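Sn-glycerol-3-phosphate ABC transporter substrate-binding protein UspB (Mycobacterium tuberculosis, PDB 4MFI) probably delivers glycerophosphocholine, for which it is specific, to an ABC importer as the substrate-binding subunit. Local coordinates at residues Arg152-Trp164 with Ile279-Leu292. Residues are numbered along the deposited sequence; the frame is centred on the assembly and turned at random.
Sequences RSTPLFYYNKAAW and ITASARFDFGAAPL
Phe157 with Ala290 and Tyr159 with Gly288 each pair by two backbone hydrogen bonds, the axes of strands 155-160 and 287-290 running antiparallel at 157°; a fifth backbone bond, Lys161 N to Asp286 O, 2.9 Å, follows at the start of the helix. On one face of the sheet the Tyr159 ring lies over Gly288, whose CA sits 3.9 Å from the ring centroid in a CH-pi contact. Chi1 of 68°, placing CG between the backbone N and carbonyl carbon, swings this ring over the neighbouring strand, and its OH reaches Asp171. On the other face, Ile279 CD1 stands over the Tyr158 ring, 3.7 Å from its centroid, a CH-pi contact that seats helix 276-282 against the sheet. Strand 144-160 also pairs antiparallel with 268-272, so helix 276-282 links its two partner strands in this alpha/beta fold of the periplasmic-binding-protein clan. At the strand end Asn160 does double duty: OD1 caps the following helix by accepting from Ala163 N at 3.1 Å, while the amide stacks on Phe285, planes 4° apart, with ND2 3.5 Å from CE1. The extended Lys161 chain passes Asp286, CD lying 3.4 Å from OD2; two waters bridge NZ to the carboxylate across an NZ to OD2 separation of 4.4 Å, and NZ also forms a direct salt bridge with Asp171, the same carboxylate that takes the Tyr159 OH.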
loop_
_atom_site.group_PDB
_atom_site.type_symbol
_atom_site.label_atom_id
_atom_site.label_comp_id
_atom_site.label_asym_id
_atom_site.label_seq_id
_atom_site.Cartn_x
_atom_site.Cartn_y
_atom_site.Cartn_z
ATOM N N ARG A 152 -2.560 -1.890 6.340
ATOM C CA ARG A 152 -1.513 -2.003 5.329
ATOM C C ARG A 152 -1.741 -3.175 4.384
ATOM O O ARG A 152 -2.283 -4.205 4.775
ATOM C CB ARG A 152 -0.135 -2.117 5.998
ATOM C CG ARG A 152 0.145 -1.029 7.066
ATOM C CD ARG A 152 -0.057 0.419 6.553
ATOM N NE ARG A 152 0.592 0.552 5.259
ATOM C CZ ARG A 152 1.877 0.841 5.074
ATOM N NH1 ARG A 152 2.660 1.179 6.099
ATOM N NH2 ARG A 152 2.364 0.830 3.844
ATOM N N SER A 153 -1.309 -2.997 3.138
ATOM C CA SER A 153 -1.488 -3.981 2.081
ATOM C C SER A 153 -0.221 -4.027 1.245
ATOM O O SER A 153 0.665 -3.183 1.402
ATOM C CB SER A 153 -2.627 -3.531 1.182
ATOM O OG SER A 153 -2.306 -2.258 0.646
ATOM N N THR A 154 -0.132 -5.016 0.359
ATOM C CA THR A 154 0.892 -5.036 -0.682
ATOM C C THR A 154 0.256 -5.572 -1.956
ATOM O O THR A 154 -0.842 -6.131 -1.920
ATOM C CB THR A 154 2.081 -5.975 -0.354
ATOM O OG1 THR A 154 1.668 -7.336 -0.516
ATOM C CG2 THR A 154 2.621 -5.748 1.049
ATOM N N PRO A 155 0.945 -5.419 -3.090
ATOM C CA PRO A 155 0.490 -6.174 -4.258
ATOM C C PRO A 155 0.733 -7.676 -4.072
ATOM O O PRO A 155 1.568 -8.099 -3.262
ATOM C CB PRO A 155 1.372 -5.626 -5.385
ATOM C CG PRO A 155 1.755 -4.248 -4.917
ATOM C CD PRO A 155 1.984 -4.438 -3.446
ATOM N N LEU A 156 -0.009 -8.469 -4.835
ATOM C CA LEU A 156 0.071 -9.921 -4.791
ATOM C C LEU A 156 -0.140 -10.424 -6.215
ATOM O O LEU A 156 -0.883 -9.810 -6.981
ATOM C CB LEU A 156 -1.027 -10.453 -3.874
ATOM C CG LEU A 156 -0.882 -11.876 -3.352
ATOM C CD1 LEU A 156 0.403 -12.021 -2.557
ATOM C CD2 LEU A 156 -2.097 -12.233 -2.494
ATOM N N PHE A 157 0.521 -11.522 -6.579
ATOM C CA PHE A 157 0.382 -12.100 -7.916
ATOM C C PHE A 157 -0.645 -13.229 -7.862
ATOM O O PHE A 157 -0.410 -14.268 -7.252
ATOM C CB PHE A 157 1.745 -12.609 -8.417
ATOM C CG PHE A 157 1.761 -12.995 -9.872
ATOM C CD1 PHE A 157 1.258 -14.225 -10.292
ATOM C CD2 PHE A 157 2.307 -12.138 -10.824
ATOM C CE1 PHE A 157 1.271 -14.580 -11.652
ATOM C CE2 PHE A 157 2.338 -12.489 -12.174
ATOM C CZ PHE A 157 1.815 -13.708 -12.590
ATOM N N TYR A 158 -1.797 -13.009 -8.486
ATOM C CA TYR A 158 -2.871 -13.990 -8.507
ATOM C C TYR A 158 -2.799 -14.791 -9.797
ATOM O O TYR A 158 -2.585 -14.219 -10.871
ATOM C CB TYR A 158 -4.225 -13.283 -8.434
ATOM C CG TYR A 158 -4.492 -12.553 -7.135
ATOM C CD1 TYR A 158 -5.140 -13.195 -6.085
ATOM C CD2 TYR A 158 -4.118 -11.218 -6.957
ATOM C CE1 TYR A 158 -5.413 -12.544 -4.897
ATOM C CE2 TYR A 158 -4.381 -10.552 -5.751
ATOM C CZ TYR A 158 -5.029 -11.227 -4.725
ATOM O OH TYR A 158 -5.318 -10.596 -3.527
ATOM N N TYR A 159 -2.996 -16.104 -9.715
ATOM C CA TYR A 159 -2.978 -16.923 -10.926
ATOM C C TYR A 159 -4.020 -18.028 -10.943
ATOM O O TYR A 159 -4.341 -18.622 -9.911
ATOM C CB TYR A 159 -1.578 -17.467 -11.240
ATOM C CG TYR A 159 -1.003 -18.494 -10.279
ATOM C CD1 TYR A 159 -0.357 -18.107 -9.104
ATOM C CD2 TYR A 159 -1.059 -19.854 -10.573
ATOM C CE1 TYR A 159 0.198 -19.054 -8.240
ATOM C CE2 TYR A 159 -0.509 -20.802 -9.722
ATOM C CZ TYR A 159 0.111 -20.402 -8.554
ATOM O OH TYR A 159 0.656 -21.353 -7.720
ATOM N N ASN A 160 -4.548 -18.267 -12.137
ATOM C CA ASN A 160 -5.574 -19.265 -12.401
ATOM C C ASN A 160 -4.883 -20.610 -12.630
ATOM O O ASN A 160 -4.131 -20.776 -13.598
ATOM C CB ASN A 160 -6.341 -18.798 -13.639
ATOM C CG ASN A 160 -7.467 -19.715 -14.035
ATOM O OD1 ASN A 160 -7.324 -20.934 -14.060
ATOM N ND2 ASN A 160 -8.598 -19.115 -14.400
ATOM N N LYS A 161 -5.122 -21.569 -11.736
ATOM C CA LYS A 161 -4.407 -22.844 -11.802
ATOM C C LYS A 161 -4.806 -23.693 -13.001
ATOM O O LYS A 161 -3.982 -24.438 -13.518
ATOM C CB LYS A 161 -4.545 -23.625 -10.498
ATOM C CG LYS A 161 -3.848 -22.940 -9.350
ATOM C CD LYS A 161 -3.458 -23.922 -8.269
ATOM C CE LYS A 161 -2.756 -23.214 -7.131
ATOM N NZ LYS A 161 -2.236 -24.194 -6.144
ATOM N N ALA A 162 -6.053 -23.583 -13.449
ATOM C CA ALA A 162 -6.464 -24.313 -14.644
ATOM C C ALA A 162 -5.704 -23.812 -15.868
ATOM O O ALA A 162 -5.276 -24.607 -16.705
ATOM C CB ALA A 162 -7.965 -24.215 -14.860
ATOM N N ALA A 163 -5.529 -22.496 -15.972
ATOM C CA ALA A 163 -4.775 -21.921 -17.082
ATOM C C ALA A 163 -3.311 -22.346 -16.996
ATOM O O ALA A 163 -2.707 -22.723 -18.001
ATOM C CB ALA A 163 -4.899 -20.391 -17.091
ATOM N N TRP A 164 -2.741 -22.281 -15.790
ATOM C CA TRP A 164 -1.356 -22.694 -15.562
ATOM C C TRP A 164 -1.151 -24.140 -16.003
ATOM O O TRP A 164 -0.166 -24.461 -16.674
ATOM C CB TRP A 164 -1.007 -22.539 -14.076
ATOM C CG TRP A 164 -0.072 -21.394 -13.746
ATOM C CD1 TRP A 164 1.118 -21.488 -13.082
ATOM C CD2 TRP A 164 -0.245 -19.996 -14.064
ATOM N NE1 TRP A 164 1.699 -20.243 -12.968
ATOM C CE2 TRP A 164 0.881 -19.311 -13.553
ATOM C CE3 TRP A 164 -1.240 -19.258 -14.720
ATOM C CZ2 TRP A 164 1.047 -17.928 -13.694
ATOM C CZ3 TRP A 164 -1.078 -17.883 -14.853
ATOM C CH2 TRP A 164 0.060 -17.234 -14.349
ATOM N N ILE A 279 -11.846 -12.155 -4.026
ATOM C CA ILE A 279 -11.523 -13.132 -5.055
ATOM C C ILE A 279 -11.823 -14.549 -4.564
ATOM O O ILE A 279 -12.389 -15.363 -5.295
ATOM C CB ILE A 279 -10.052 -12.990 -5.500
ATOM C CG1 ILE A 279 -9.851 -11.639 -6.204
ATOM C CG2 ILE A 279 -9.648 -14.148 -6.399
ATOM C CD1 ILE A 279 -8.402 -11.252 -6.408
ATOM N N THR A 280 -11.467 -14.837 -3.316
ATOM C CA THR A 280 -11.732 -16.156 -2.751
ATOM C C THR A 280 -13.229 -16.470 -2.763
ATOM O O THR A 280 -13.642 -17.590 -3.076
ATOM C CB THR A 280 -11.188 -16.267 -1.315
ATOM O OG1 THR A 280 -9.784 -15.995 -1.325
ATOM C CG2 THR A 280 -11.426 -17.669 -0.758
ATOM N N ALA A 281 -14.043 -15.471 -2.440
ATOM C CA ALA A 281 -15.489 -15.656 -2.374
ATOM C C ALA A 281 -16.153 -15.797 -3.747
ATOM O O ALA A 281 -17.213 -16.411 -3.860
ATOM C CB ALA A 281 -16.128 -14.517 -1.595
ATOM N N SER A 282 -15.531 -15.233 -4.778
ATOM C CA SER A 282 -16.143 -15.148 -6.105
ATOM C C SER A 282 -15.617 -16.162 -7.120
ATOM O O SER A 282 -16.345 -16.571 -8.026
ATOM C CB SER A 282 -15.955 -13.740 -6.678
ATOM O OG SER A 282 -16.783 -12.807 -6.016
ATOM N N ALA A 283 -14.353 -16.549 -6.989
ATOM C CA ALA A 283 -13.727 -17.429 -7.974
ATOM C C ALA A 283 -14.306 -18.839 -7.951
ATOM O O ALA A 283 -14.416 -19.461 -6.894
ATOM C CB ALA A 283 -12.225 -17.477 -7.757
ATOM N N ARG A 284 -14.658 -19.346 -9.125
ATOM C CA ARG A 284 -15.209 -20.691 -9.236
ATOM C C ARG A 284 -14.207 -21.626 -9.906
ATOM O O ARG A 284 -14.582 -22.584 -10.590
ATOM C CB ARG A 284 -16.527 -20.666 -10.006
ATOM C CG ARG A 284 -17.657 -19.943 -9.288
ATOM C CD ARG A 284 -18.970 -20.173 -10.032
ATOM N NE ARG A 284 -20.123 -19.534 -9.403
ATOM C CZ ARG A 284 -20.839 -20.074 -8.420
ATOM N NH1 ARG A 284 -20.520 -21.266 -7.930
ATOM N NH2 ARG A 284 -21.873 -19.416 -7.916
ATOM N N PHE A 285 -12.930 -21.327 -9.699
ATOM C CA PHE A 285 -11.830 -22.153 -10.179
ATOM C C PHE A 285 -10.739 -22.125 -9.115
ATOM O O PHE A 285 -10.745 -21.253 -8.244
ATOM C CB PHE A 285 -11.290 -21.600 -11.506
ATOM C CG PHE A 285 -10.887 -20.150 -11.437
ATOM C CD1 PHE A 285 -9.597 -19.792 -11.076
ATOM C CD2 PHE A 285 -11.793 -19.148 -11.738
ATOM C CE1 PHE A 285 -9.227 -18.464 -10.996
ATOM C CE2 PHE A 285 -11.424 -17.812 -11.660
ATOM C CZ PHE A 285 -10.139 -17.475 -11.292
ATOM N N ASP A 286 -9.808 -23.068 -9.187
ATOM C CA ASP A 286 -8.691 -23.110 -8.251
ATOM C C ASP A 286 -7.712 -22.006 -8.627
ATOM O O ASP A 286 -7.317 -21.892 -9.793
ATOM C CB ASP A 286 -8.000 -24.472 -8.332
ATOM C CG ASP A 286 -7.008 -24.703 -7.212
ATOM O OD1 ASP A 286 -6.993 -23.920 -6.236
ATOM O OD2 ASP A 286 -6.250 -25.693 -7.302
ATOM N N PHE A 287 -7.325 -21.189 -7.654
ATOM C CA PHE A 287 -6.344 -20.146 -7.917
ATOM C C PHE A 287 -5.225 -20.146 -6.889
ATOM O O PHE A 287 -5.379 -20.629 -5.756
ATOM C CB PHE A 287 -7.004 -18.756 -8.033
ATOM C CG PHE A 287 -7.450 -18.171 -6.719
ATOM C CD1 PHE A 287 -8.687 -18.495 -6.184
ATOM C CD2 PHE A 287 -6.642 -17.272 -6.037
ATOM C CE1 PHE A 287 -9.102 -17.955 -4.979
ATOM C CE2 PHE A 287 -7.048 -16.724 -4.825
ATOM C CZ PHE A 287 -8.283 -17.063 -4.298
ATOM N N GLY A 288 -4.084 -19.618 -7.304
ATOM C CA GLY A 288 -2.952 -19.446 -6.422
ATOM C C GLY A 288 -2.654 -17.984 -6.154
ATOM O O GLY A 288 -3.068 -17.077 -6.891
ATOM N N ALA A 289 -1.938 -17.761 -5.062
ATOM C CA ALA A 289 -1.361 -16.466 -4.755
ATOM C C ALA A 289 0.137 -16.665 -4.647
ATOM O O ALA A 289 0.591 -17.658 -4.083
ATOM C CB ALA A 289 -1.919 -15.927 -3.458
ATOM N N ALA A 290 0.893 -15.724 -5.201
ATOM C CA ALA A 290 2.344 -15.777 -5.200
ATOM C C ALA A 290 2.890 -14.397 -4.873
ATOM O O ALA A 290 2.260 -13.376 -5.190
ATOM C CB ALA A 290 2.848 -16.229 -6.564
ATOM N N PRO A 291 4.070 -14.349 -4.242
ATOM C CA PRO A 291 4.728 -13.050 -4.097
ATOM C C PRO A 291 5.126 -12.544 -5.472
ATOM O O PRO A 291 5.266 -13.330 -6.421
ATOM C CB PRO A 291 5.975 -13.380 -3.268
ATOM C CG PRO A 291 6.267 -14.795 -3.581
ATOM C CD PRO A 291 4.923 -15.461 -3.787
ATOM N N LEU A 292 5.296 -11.236 -5.591
ATOM C CA LEU A 292 5.800 -10.685 -6.837
ATOM C C LEU A 292 7.222 -11.199 -7.060
ATOM O O LEU A 292 7.944 -11.458 -6.098
ATOM C CB LEU A 292 5.787 -9.158 -6.798
ATOM C CG LEU A 292 4.474 -8.464 -7.181
ATOM C CD1 LEU A 292 3.286 -8.878 -6.316
ATOM C CD2 LEU A 292 4.690 -6.960 -7.151
HETATM O O HOH W 1 -4.022 -26.396 -5.809
HETATM O O HOH W 2 -4.918 -24.331 -4.642
HETATM O O HOH W 3 -8.287 -23.228 -11.800
#